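Local coordinates for sulfur oxidation protein soxB (Thermus thermophilus, PDB 2WDD) that probably hydrolyses the sulfur-sulfur bond of cysteine S-thiosulfonate in the sulfur oxidation pathway, using a site with two manganese ions, at residues A[50-59]-A[550-558]; A[373-383]-A[465-476]. All blocks are in the same frame, centred on the assembly; numbering follows the deposited sequence.

Contacts 1 and 2 are neighbours, about 14 Å apart, centre to centre, on one side of the chain's centre. Along the chain, contact 2 is nested inside the loop that contact 1 closes: 50-59 comes first, then 373-383 and 465-476, and finally 550-558. Contact 1 joins a loop between strand 29-34 and helix 67-74 to the C-terminal tail, while contact 2 packs residues leading into helix 380-392 against strands of the 5'-nucleotidase C-terminal domain. Asp375 connects the two, with probable hydrogen bonds between Asp375 OD2 and Tyr555 OH (2.6 Å) and between Asp375 OD1 and Asn51 ND2 (2.8 Å). Three distant parts of the chain thus meet at one carboxylate.

Contact 1. Residues A[50-59]-A[550-558]; sequences PNLIAPKPLM and VIGRNYRLP
Segments 50-59 and 550-558 run antiparallel without forming a sheet, their CA atoms 5.8 Å apart at Pro50 and Arg556 but 8.1 Å at Ile53 and Arg553. A type II turn, Val550 to Arg553, leads out of strand 548-550, and the C-terminal tail then passes along an N-terminal loop of this 5'-nucleotidase-family enzyme. The Asn51 amide pairs with the backbone of Arg556 much as a neighbouring strand would: Arg556 N donates to Asn51 OD1 (2.9 Å, nearly straight at 175°), while Asn51 ND2 donates to Arg556 O (2.9 Å). Both bonds use lone pairs in the acceptor carbonyl planes. With CG beside the backbone N (chi1 -55°), the Asn51 side chain faces the tail and lies over the Tyr555 ring, amide and ring planes 17° apart and ND2 3.2 Å from Tyr555 CE1. Asp375 accepts from both Asn51 ND2 and Tyr555 OH. Water 1 bridges Asn51 OD1 and Asn554 O.

Apolar packing fills in around this amide. Ile53 CD1 and Val550 CG2 meet tip to tip at 4.0 Å, and Ile53 CD1 also lies at the edge of the Tyr555 ring. Farther along, Pro50 CG rests on Pro558 CD.

At the other end, Arg553 bends at chi2 to bring its guanidinium to Ala54. Its NH2 gives a straight bond to Ala54 O (2.7 Å), in the planes of both groups, and also forms a salt bridge with Asp479. NH1 turns back to Gly552 O within the turn, so the tail's own backbone helps fix the group's rotation. Water 2 links NE to Ala54 N. Met59 SD lies over one face of the guanidinium, toward its rim, 3.5 Å from Arg553 NE.

Contact 2. Residues A[373-383]-A[465-476]; sequences KRDTLYSTWDQ and DVSRVFGLRYVL
Thr376 and Val466 join the backbones through a single bond, Val466 N to Thr376 O (2.9 Å), where 373-383 passes the residues just before strand 468-470. The tight centre of the contact is the Arg468 guanidinium, ringed at its edge by acceptors. NH2 donates to Lys373 O (2.9 Å) and Asp375 O (2.8 Å); NH1 shares Asp375 O from the same face of that carbonyl and also reaches Val466 O. NE bonds Asp382 OD2 (2.8 Å) from above the carboxylate, their planes 73° apart, while Ser379 OG approaches from the opposite face. Ser379, the N-cap of helix 380-392, also accepts from Asp382 N, and Lys373 NZ donates to the syn lone pair of Asp382 OD1. Beside this network, Leu377 CD2 packs on Val466 CG2 (3.8 Å) and Leu476 CD2.

Looser margins flank this core. At one, Gln383 CG merely rests against the partly exposed Phe470. At the other, Asp465, in the conformer given, meets waters 3 and 4, Arg405 and Arg374; alternate conformers make these bonds doubtful. Arg374 lies about 4 Å, side chain to side chain, from the manganese ligand His288. Asp382, shared with Lys373, probably offsets part of the buried Arg468 charge, and bonds from NE, NH1 and NH2 hold the guanidinium plane in a fixed rotation.

Contact 1. Residues A[50-59]-A[550-558]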
loop_
_atom_site.group_PDB
_atom_site.type_symbol
_atom_site.label_atom_id
_atom_site.label_comp_id
_atom_site.label_asym_id
_atom_site.label_seq_id
_atom_site.Cartn_x
_atom_site.Cartn_y
_atom_site.Cartn_z
ATOM N N PRO A 50 -12.896 5.425 -1.617
ATOM C CA PRO A 50 -14.299 5.741 -1.341
ATOM C C PRO A 50 -15.065 4.479 -0.902
ATOM O O PRO A 50 -16.104 4.585 -0.241
ATOM C CB PRO A 50 -14.832 6.268 -2.682
ATOM C CG PRO A 50 -13.638 6.537 -3.526
ATOM C CD PRO A 50 -12.496 5.715 -3.004
ATOM N N ASN A 51 -14.563 3.291 -1.259
ATOM C CA ASN A 51 -15.238 2.052 -0.859
ATOM C C ASN A 51 -14.236 0.991 -0.467
ATOM O O ASN A 51 -13.193 0.839 -1.123
ATOM C CB ASN A 51 -16.082 1.461 -1.994
ATOM C CG ASN A 51 -17.091 2.440 -2.537
ATOM O OD1 ASN A 51 -18.230 2.513 -2.060
ATOM N ND2 ASN A 51 -16.681 3.204 -3.546
ATOM N N LEU A 52 -14.581 0.270 0.599
ATOM C CA LEU A 52 -13.839 -0.909 1.054
ATOM C C LEU A 52 -14.937 -1.935 1.327
ATOM O O LEU A 52 -15.384 -2.117 2.461
ATOM C CB LEU A 52 -13.003 -0.631 2.298
ATOM C CG LEU A 52 -11.726 0.188 2.069
ATOM C CD1 LEU A 52 -11.096 0.545 3.423
ATOM C CD2 LEU A 52 -10.741 -0.634 1.223
ATOM N N ILE A 53 -15.426 -2.530 0.248
ATOM C CA ILE A 53 -16.540 -3.461 0.311
ATOM C C ILE A 53 -16.158 -4.777 0.956
ATOM O O ILE A 53 -15.106 -5.345 0.672
ATOM C CB ILE A 53 -17.136 -3.657 -1.085
ATOM C CG1 ILE A 53 -17.657 -2.324 -1.612
ATOM C CG2 ILE A 53 -18.206 -4.748 -1.089
ATOM C CD1 ILE A 53 -17.855 -2.294 -3.123
ATOM N N ALA A 54 -17.045 -5.276 1.811
ATOM C CA ALA A 54 -16.801 -6.525 2.507
ATOM C C ALA A 54 -18.092 -7.304 2.602
ATOM O O ALA A 54 -19.169 -6.727 2.544
ATOM C CB ALA A 54 -16.290 -6.246 3.895
ATOM N N PRO A 55 -17.992 -8.630 2.767
ATOM C CA PRO A 55 -19.225 -9.386 2.979
ATOM C C PRO A 55 -19.732 -9.002 4.370
ATOM O O PRO A 55 -18.971 -8.499 5.201
ATOM C CB PRO A 55 -18.745 -10.842 2.977
ATOM C CG PRO A 55 -17.342 -10.773 3.451
ATOM C CD PRO A 55 -16.786 -9.456 2.966
ATOM N N LYS A 56 -21.017 -9.208 4.608
ATOM C CA LYS A 56 -21.630 -8.806 5.865
ATOM C C LYS A 56 -20.854 -9.049 7.168
ATOM O O LYS A 56 -20.665 -8.126 7.957
ATOM C CB LYS A 56 -23.087 -9.270 5.934
ATOM C CG LYS A 56 -23.963 -8.553 4.916
ATOM C CD LYS A 56 -25.381 -9.112 4.843
ATOM C CE LYS A 56 -25.455 -10.537 5.348
ATOM N NZ LYS A 56 -26.874 -10.988 5.380
ATOM N N PRO A 57 -20.354 -10.276 7.386
ATOM C CA PRO A 57 -19.634 -10.566 8.639
ATOM C C PRO A 57 -18.445 -9.656 8.954
ATOM O O PRO A 57 -18.043 -9.525 10.114
ATOM C CB PRO A 57 -19.114 -11.998 8.428
ATOM C CG PRO A 57 -19.889 -12.541 7.271
ATOM C CD PRO A 57 -20.207 -11.367 6.408
ATOM N N LEU A 58 -17.825 -9.100 7.918
ATOM C CA LEU A 58 -16.629 -8.285 8.105
ATOM C C LEU A 58 -16.867 -6.784 8.123
ATOM O O LEU A 58 -15.941 -6.012 8.365
ATOM C CB LEU A 58 -15.583 -8.619 7.038
ATOM C CG LEU A 58 -15.108 -10.072 7.013
ATOM C CD1 LEU A 58 -14.617 -10.511 8.389
ATOM C CD2 LEU A 58 -16.245 -10.956 6.547
ATOM N N MET A 59 -18.087 -6.354 7.823
ATOM C CA MET A 59 -18.363 -4.927 7.783
ATOM C C MET A 59 -18.230 -4.236 9.127
ATOM O O MET A 59 -18.494 -4.827 10.176
ATOM C CB MET A 59 -19.749 -4.656 7.206
ATOM C CG MET A 59 -19.883 -5.070 5.755
ATOM S SD MET A 59 -21.571 -4.884 5.187
ATOM C CE MET A 59 -21.688 -3.084 5.105
ATOM N N VAL A 550 -23.383 -2.715 -7.039
ATOM C CA VAL A 550 -23.149 -3.565 -5.888
ATOM C C VAL A 550 -24.413 -3.902 -5.116
ATOM O O VAL A 550 -25.010 -3.043 -4.467
ATOM C CB VAL A 550 -22.105 -2.948 -4.944
ATOM C CG1 VAL A 550 -21.712 -3.944 -3.853
ATOM C CG2 VAL A 550 -20.881 -2.474 -5.726
ATOM N N ILE A 551 -24.796 -5.171 -5.150
ATOM C CA ILE A 551 -25.990 -5.596 -4.442
ATOM C C ILE A 551 -25.758 -5.449 -2.947
ATOM O O ILE A 551 -24.723 -5.877 -2.428
ATOM C CB ILE A 551 -26.340 -7.072 -4.767
ATOM C CG1 ILE A 551 -26.523 -7.271 -6.270
ATOM C CG2 ILE A 551 -27.597 -7.504 -3.990
ATOM C CD1 ILE A 551 -27.537 -6.325 -6.894
ATOM N N GLY A 552 -26.743 -4.886 -2.251
ATOM C CA GLY A 552 -26.715 -4.769 -0.807
ATOM C C GLY A 552 -25.834 -3.686 -0.215
ATOM O O GLY A 552 -25.647 -3.636 1.000
ATOM N N ARG A 553 -25.279 -2.825 -1.063
ATOM C CA ARG A 553 -24.419 -1.738 -0.575
ATOM C C ARG A 553 -24.669 -0.477 -1.374
ATOM O O ARG A 553 -25.050 -0.539 -2.537
ATOM C CB ARG A 553 -22.931 -2.091 -0.755
ATOM C CG ARG A 553 -22.499 -3.440 -0.225
ATOM C CD ARG A 553 -22.370 -3.432 1.282
ATOM N NE ARG A 553 -21.780 -4.690 1.714
ATOM C CZ ARG A 553 -22.444 -5.840 1.758
ATOM N NH1 ARG A 553 -23.730 -5.874 1.436
ATOM N NH2 ARG A 553 -21.821 -6.951 2.123
ATOM N N ASN A 554 -24.350 0.664 -0.773
ATOM C CA ASN A 554 -24.388 1.924 -1.487
ATOM C C ASN A 554 -22.966 2.140 -1.999
ATOM O O ASN A 554 -22.021 2.169 -1.216
ATOM C CB ASN A 554 -24.746 3.051 -0.530
ATOM C CG ASN A 554 -26.225 3.105 -0.255
ATOM O OD1 ASN A 554 -27.029 2.770 -1.128
ATOM N ND2 ASN A 554 -26.592 3.434 0.977
ATOM N N TYR A 555 -22.816 2.277 -3.306
ATOM C CA TYR A 555 -21.502 2.493 -3.889
ATOM C C TYR A 555 -21.213 3.989 -3.845
ATOM O O TYR A 555 -21.999 4.790 -4.350
ATOM C CB TYR A 555 -21.438 1.957 -5.320
ATOM C CG TYR A 555 -20.051 2.069 -5.868
ATOM C CD1 TYR A 555 -19.063 1.175 -5.467
ATOM C CD2 TYR A 555 -19.663 3.195 -6.581
ATOM C CE1 TYR A 555 -17.740 1.335 -5.884
ATOM C CE2 TYR A 555 -18.346 3.367 -7.000
ATOM C CZ TYR A 555 -17.388 2.432 -6.630
ATOM O OH TYR A 555 -16.069 2.612 -6.995
ATOM N N ARG A 556 -20.123 4.371 -3.188
ATOM C CA ARG A 556 -19.833 5.792 -2.992
ATOM C C ARG A 556 -18.801 6.366 -3.942
ATOM O O ARG A 556 -17.869 5.681 -4.347
ATOM C CB ARG A 556 -19.384 6.062 -1.549
ATOM C CG ARG A 556 -20.382 5.597 -0.493
ATOM C CD ARG A 556 -21.651 6.441 -0.563
ATOM N NE ARG A 556 -21.342 7.857 -0.397
ATOM C CZ ARG A 556 -21.165 8.447 0.781
ATOM N NH1 ARG A 556 -21.301 7.750 1.905
ATOM N NH2 ARG A 556 -20.855 9.737 0.841
ATOM N N LEU A 557 -18.930 7.663 -4.208
ATOM C CA LEU A 557 -17.975 8.383 -5.030
ATOM C C LEU A 557 -17.556 9.667 -4.335
ATOM O O LEU A 557 -18.343 10.311 -3.635
ATOM C CB LEU A 557 -18.585 8.755 -6.374
ATOM C CG LEU A 557 -18.841 7.608 -7.349
ATOM C CD1 LEU A 557 -19.654 8.144 -8.531
ATOM C CD2 LEU A 557 -17.523 7.007 -7.839
ATOM N N PRO A 558 -16.325 10.100 -4.586
ATOM C CA PRO A 558 -15.895 11.366 -3.991
ATOM C C PRO A 558 -16.333 12.530 -4.871
ATOM O O PRO A 558 -16.842 12.331 -5.971
ATOM C CB PRO A 558 -14.366 11.268 -4.076
ATOM C CG PRO A 558 -14.151 10.491 -5.359
ATOM C CD PRO A 558 -15.250 9.449 -5.362
HETATM O O HOH W 1 -19.902 0.355 -1.333
HETATM O O HOH W 2 -19.353 -3.479 2.278
#

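Contact 2. Residues A[373-383]-A[465-476]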
loop_
_atom_site.group_PDB
_atom_site.type_symbol
_atom_site.label_atom_id
_atom_site.label_comp_id
_atom_site.label_asym_id
_atom_site.label_seq_id
_atom_site.Cartn_x
_atom_site.Cartn_y
_atom_site.Cartn_z
ATOM N N LYS A 373 -6.873 6.516 -7.218
ATOM C CA LYS A 373 -6.588 5.122 -7.516
ATOM C C LYS A 373 -7.256 4.091 -6.616
ATOM O O LYS A 373 -7.711 3.050 -7.086
ATOM C CB LYS A 373 -5.069 4.898 -7.430
ATOM C CG LYS A 373 -4.651 3.424 -7.443
ATOM C CD LYS A 373 -4.685 2.880 -8.869
ATOM C CE LYS A 373 -4.425 1.371 -8.926
ATOM N NZ LYS A 373 -4.090 0.961 -10.328
ATOM N N ARG A 374 -7.279 4.344 -5.312
ATOM C CA ARG A 374 -7.792 3.357 -4.372
ATOM C C ARG A 374 -9.303 3.217 -4.300
ATOM O O ARG A 374 -10.022 4.213 -4.224
ATOM C CB ARG A 374 -7.209 3.584 -2.978
ATOM C CG ARG A 374 -5.701 3.383 -2.897
ATOM C CD ARG A 374 -5.330 2.532 -1.693
ATOM N NE ARG A 374 -6.197 1.364 -1.568
ATOM C CZ ARG A 374 -6.672 0.905 -0.414
ATOM N NH1 ARG A 374 -7.451 -0.165 -0.399
ATOM N NH2 ARG A 374 -6.347 1.497 0.726
ATOM N N ASP A 375 -9.763 1.965 -4.312
ATOM C CA ASP A 375 -11.180 1.628 -4.210
ATOM C C ASP A 375 -11.308 0.119 -4.376
ATOM O O ASP A 375 -10.498 -0.497 -5.061
ATOM C CB ASP A 375 -12.008 2.312 -5.306
ATOM C CG ASP A 375 -13.508 2.109 -5.109
ATOM O OD1 ASP A 375 -14.023 2.685 -4.131
ATOM O OD2 ASP A 375 -14.154 1.326 -5.855
ATOM N N THR A 376 -12.355 -0.482 -3.830
ATOM C CA THR A 376 -12.505 -1.922 -4.063
ATOM C C THR A 376 -12.653 -2.239 -5.553
ATOM O O THR A 376 -12.122 -3.244 -6.038
ATOM C CB THR A 376 -13.741 -2.458 -3.323
ATOM O OG1 THR A 376 -13.611 -2.187 -1.927
ATOM C CG2 THR A 376 -13.897 -3.978 -3.545
ATOM N N LEU A 377 -13.437 -1.426 -6.258
ATOM C CA LEU A 377 -13.859 -1.758 -7.606
ATOM C C LEU A 377 -13.515 -0.861 -8.771
ATOM O O LEU A 377 -13.450 -1.338 -9.914
ATOM C CB LEU A 377 -15.390 -1.906 -7.612
ATOM C CG LEU A 377 -15.962 -2.889 -6.586
ATOM C CD1 LEU A 377 -17.485 -2.778 -6.578
ATOM C CD2 LEU A 377 -15.526 -4.318 -6.925
ATOM N N TYR A 378 -13.448 0.444 -8.526
ATOM C CA TYR A 378 -13.357 1.382 -9.628
ATOM C C TYR A 378 -12.626 2.652 -9.218
ATOM O O TYR A 378 -12.762 3.121 -8.097
ATOM C CB TYR A 378 -14.788 1.755 -10.064
ATOM C CG TYR A 378 -14.853 2.958 -10.981
ATOM C CD1 TYR A 378 -14.735 2.813 -12.351
ATOM C CD2 TYR A 378 -15.022 4.238 -10.465
ATOM C CE1 TYR A 378 -14.730 3.920 -13.192
ATOM C CE2 TYR A 378 -15.013 5.359 -11.297
ATOM C CZ TYR A 378 -14.885 5.183 -12.660
ATOM O OH TYR A 378 -14.880 6.281 -13.491
ATOM N N SER A 379 -11.871 3.224 -10.145
ATOM C CA SER A 379 -11.210 4.495 -9.872
ATOM C C SER A 379 -11.115 5.352 -11.139
ATOM O O SER A 379 -11.112 4.837 -12.254
ATOM C CB SER A 379 -9.821 4.287 -9.269
ATOM O OG SER A 379 -8.865 4.043 -10.297
ATOM N N THR A 380 -11.009 6.665 -10.975
ATOM C CA THR A 380 -10.889 7.519 -12.163
ATOM C C THR A 380 -9.517 7.384 -12.806
ATOM O O THR A 380 -9.403 7.486 -14.037
ATOM C CB THR A 380 -11.208 8.979 -11.853
ATOM O OG1 THR A 380 -10.439 9.380 -10.713
ATOM C CG2 THR A 380 -12.703 9.154 -11.583
ATOM N N TRP A 381 -8.479 7.139 -12.004
ATOM C CA TRP A 381 -7.156 6.924 -12.586
ATOM C C TRP A 381 -7.191 5.675 -13.469
ATOM O O TRP A 381 -6.704 5.699 -14.597
ATOM C CB TRP A 381 -6.065 6.752 -11.515
ATOM C CG TRP A 381 -4.788 6.201 -12.128
ATOM C CD1 TRP A 381 -4.342 4.909 -12.070
ATOM C CD2 TRP A 381 -3.916 6.882 -13.051
ATOM N NE1 TRP A 381 -3.208 4.763 -12.844
ATOM C CE2 TRP A 381 -2.926 5.960 -13.449
ATOM C CE3 TRP A 381 -3.842 8.204 -13.525
ATOM C CZ2 TRP A 381 -1.886 6.307 -14.323
ATOM C CZ3 TRP A 381 -2.814 8.544 -14.397
ATOM C CH2 TRP A 381 -1.855 7.599 -14.789
ATOM N N ASP A 382 -7.764 4.579 -12.972
ATOM C CA ASP A 382 -7.770 3.354 -13.764
ATOM C C ASP A 382 -8.625 3.493 -15.014
ATOM O O ASP A 382 -8.331 2.887 -16.055
ATOM C CB ASP A 382 -8.172 2.142 -12.929
ATOM C CG ASP A 382 -7.145 1.806 -11.870
ATOM O OD1 ASP A 382 -5.949 1.665 -12.208
ATOM O OD2 ASP A 382 -7.510 1.790 -10.677
ATOM N N GLN A 383 -9.669 4.313 -14.937
ATOM C CA GLN A 383 -10.463 4.550 -16.127
ATOM C C GLN A 383 -9.613 5.306 -17.148
ATOM O O GLN A 383 -9.650 4.995 -18.341
ATOM C CB GLN A 383 -11.775 5.277 -15.840
ATOM C CG GLN A 383 -12.487 5.601 -17.143
ATOM C CD GLN A 383 -13.885 6.117 -16.974
ATOM O OE1 GLN A 383 -14.570 5.784 -16.015
ATOM N NE2 GLN A 383 -14.346 6.898 -17.952
ATOM N N ASP A 465 -8.519 -5.525 -3.209
ATOM C CA ASP A 465 -9.204 -4.863 -4.307
ATOM C C ASP A 465 -9.213 -5.648 -5.620
ATOM O O ASP A 465 -8.295 -6.403 -5.950
ATOM C CB ASP A 465 -8.670 -3.445 -4.511
ATOM C CG ASP A 465 -8.559 -2.677 -3.208
ATOM O OD1 ASP A 465 -9.556 -2.629 -2.457
ATOM O OD2 ASP A 465 -7.469 -2.142 -2.925
ATOM N N VAL A 466 -10.271 -5.390 -6.370
ATOM C CA VAL A 466 -10.650 -6.061 -7.621
ATOM C C VAL A 466 -10.154 -5.347 -8.874
ATOM O O VAL A 466 -10.349 -4.137 -9.029
ATOM C CB VAL A 466 -12.184 -6.172 -7.720
ATOM C CG1 VAL A 466 -12.616 -6.934 -8.992
ATOM C CG2 VAL A 466 -12.759 -6.817 -6.462
ATOM N N SER A 467 -9.535 -6.110 -9.770
ATOM C CA SER A 467 -9.053 -5.588 -11.047
ATOM C C SER A 467 -10.143 -4.729 -11.687
ATOM O O SER A 467 -11.330 -5.088 -11.640
ATOM C CB SER A 467 -8.733 -6.762 -11.978
ATOM O OG SER A 467 -8.326 -6.315 -13.261
ATOM N N ARG A 468 -9.739 -3.612 -12.284
ATOM C CA ARG A 468 -10.678 -2.714 -12.953
ATOM C C ARG A 468 -10.692 -3.076 -14.426
ATOM O O ARG A 468 -9.640 -3.177 -15.045
ATOM C CB ARG A 468 -10.255 -1.258 -12.774
ATOM C CG ARG A 468 -10.264 -0.792 -11.319
ATOM C CD ARG A 468 -9.017 -1.245 -10.533
ATOM N NE ARG A 468 -8.797 -0.326 -9.423
ATOM C CZ ARG A 468 -9.371 -0.422 -8.223
ATOM N NH1 ARG A 468 -10.110 -1.484 -7.899
ATOM N NH2 ARG A 468 -9.155 0.538 -7.332
ATOM N N VAL A 469 -11.878 -3.318 -14.972
ATOM C CA VAL A 469 -11.990 -3.746 -16.358
ATOM C C VAL A 469 -12.728 -2.729 -17.203
ATOM O O VAL A 469 -13.957 -2.666 -17.204
ATOM C CB VAL A 469 -12.620 -5.140 -16.485
ATOM C CG1 VAL A 469 -12.357 -5.685 -17.885
ATOM C CG2 VAL A 469 -12.058 -6.083 -15.417
ATOM N N PHE A 470 -11.957 -1.899 -17.882
ATOM C CA PHE A 470 -12.546 -0.868 -18.720
ATOM C C PHE A 470 -13.071 -1.521 -19.987
ATOM O O PHE A 470 -12.350 -2.284 -20.637
ATOM C CB PHE A 470 -11.503 0.183 -19.068
ATOM C CG PHE A 470 -12.066 1.363 -19.795
ATOM C CD1 PHE A 470 -13.028 2.171 -19.202
ATOM C CD2 PHE A 470 -11.645 1.655 -21.076
ATOM C CE1 PHE A 470 -13.565 3.242 -19.887
ATOM C CE2 PHE A 470 -12.176 2.741 -21.763
ATOM C CZ PHE A 470 -13.130 3.526 -21.171
ATOM N N GLY A 471 -14.326 -1.236 -20.329
ATOM C CA GLY A 471 -14.969 -1.825 -21.496
ATOM C C GLY A 471 -16.035 -2.835 -21.108
ATOM O O GLY A 471 -16.764 -3.359 -21.950
ATOM N N LEU A 472 -16.133 -3.097 -19.815
ATOM C CA LEU A 472 -17.080 -4.059 -19.290
ATOM C C LEU A 472 -17.891 -3.426 -18.158
ATOM O O LEU A 472 -17.462 -2.441 -17.539
ATOM C CB LEU A 472 -16.262 -5.262 -18.767
ATOM C CG LEU A 472 -16.812 -6.330 -17.836
ATOM C CD1 LEU A 472 -15.974 -7.591 -18.009
ATOM C CD2 LEU A 472 -16.751 -5.838 -16.407
ATOM N N ARG A 473 -19.074 -3.982 -17.925
ATOM C CA ARG A 473 -19.958 -3.568 -16.839
ATOM C C ARG A 473 -20.482 -4.855 -16.205
ATOM O O ARG A 473 -20.664 -5.860 -16.900
ATOM C CB ARG A 473 -21.135 -2.740 -17.372
ATOM C CG ARG A 473 -20.834 -1.262 -17.522
ATOM C CD ARG A 473 -21.932 -0.533 -18.289
ATOM N NE ARG A 473 -23.230 -0.603 -17.623
ATOM C CZ ARG A 473 -23.759 0.383 -16.903
ATOM N NH1 ARG A 473 -23.092 1.517 -16.736
ATOM N NH2 ARG A 473 -24.954 0.235 -16.345
ATOM N N TYR A 474 -20.696 -4.847 -14.895
ATOM C CA TYR A 474 -21.199 -6.035 -14.225
ATOM C C TYR A 474 -21.880 -5.706 -12.912
ATOM O O TYR A 474 -21.840 -4.563 -12.441
ATOM C CB TYR A 474 -20.081 -7.078 -14.010
ATOM C CG TYR A 474 -19.013 -6.712 -12.984
ATOM C CD1 TYR A 474 -18.987 -7.320 -11.733
ATOM C CD2 TYR A 474 -17.961 -5.855 -13.313
ATOM C CE1 TYR A 474 -17.981 -7.046 -10.810
ATOM C CE2 TYR A 474 -16.954 -5.565 -12.392
ATOM C CZ TYR A 474 -16.975 -6.150 -11.138
ATOM O OH TYR A 474 -15.987 -5.835 -10.217
ATOM N N VAL A 475 -22.570 -6.702 -12.371
ATOM C CA VAL A 475 -23.238 -6.585 -11.090
ATOM C C VAL A 475 -22.465 -7.485 -10.144
ATOM O O VAL A 475 -22.122 -8.623 -10.494
ATOM C CB VAL A 475 -24.717 -7.020 -11.168
ATOM C CG1 VAL A 475 -25.341 -7.022 -9.791
ATOM C CG2 VAL A 475 -25.491 -6.102 -12.100
ATOM N N LEU A 476 -22.144 -6.950 -8.972
ATOM C CA LEU A 476 -21.405 -7.694 -7.972
ATOM C C LEU A 476 -22.291 -7.862 -6.759
ATOM O O LEU A 476 -22.900 -6.898 -6.301
ATOM C CB LEU A 476 -20.162 -6.912 -7.542
ATOM C CG LEU A 476 -19.386 -7.514 -6.371
ATOM C CD1 LEU A 476 -18.650 -8.779 -6.830
ATOM C CD2 LEU A 476 -18.412 -6.487 -5.770
HETATM O O HOH W 3 -7.213 -0.019 -4.489
HETATM O O HOH W 4 -11.614 -3.343 -0.982
HETATM O O HOH W 5 -13.827 -4.091 -10.739
#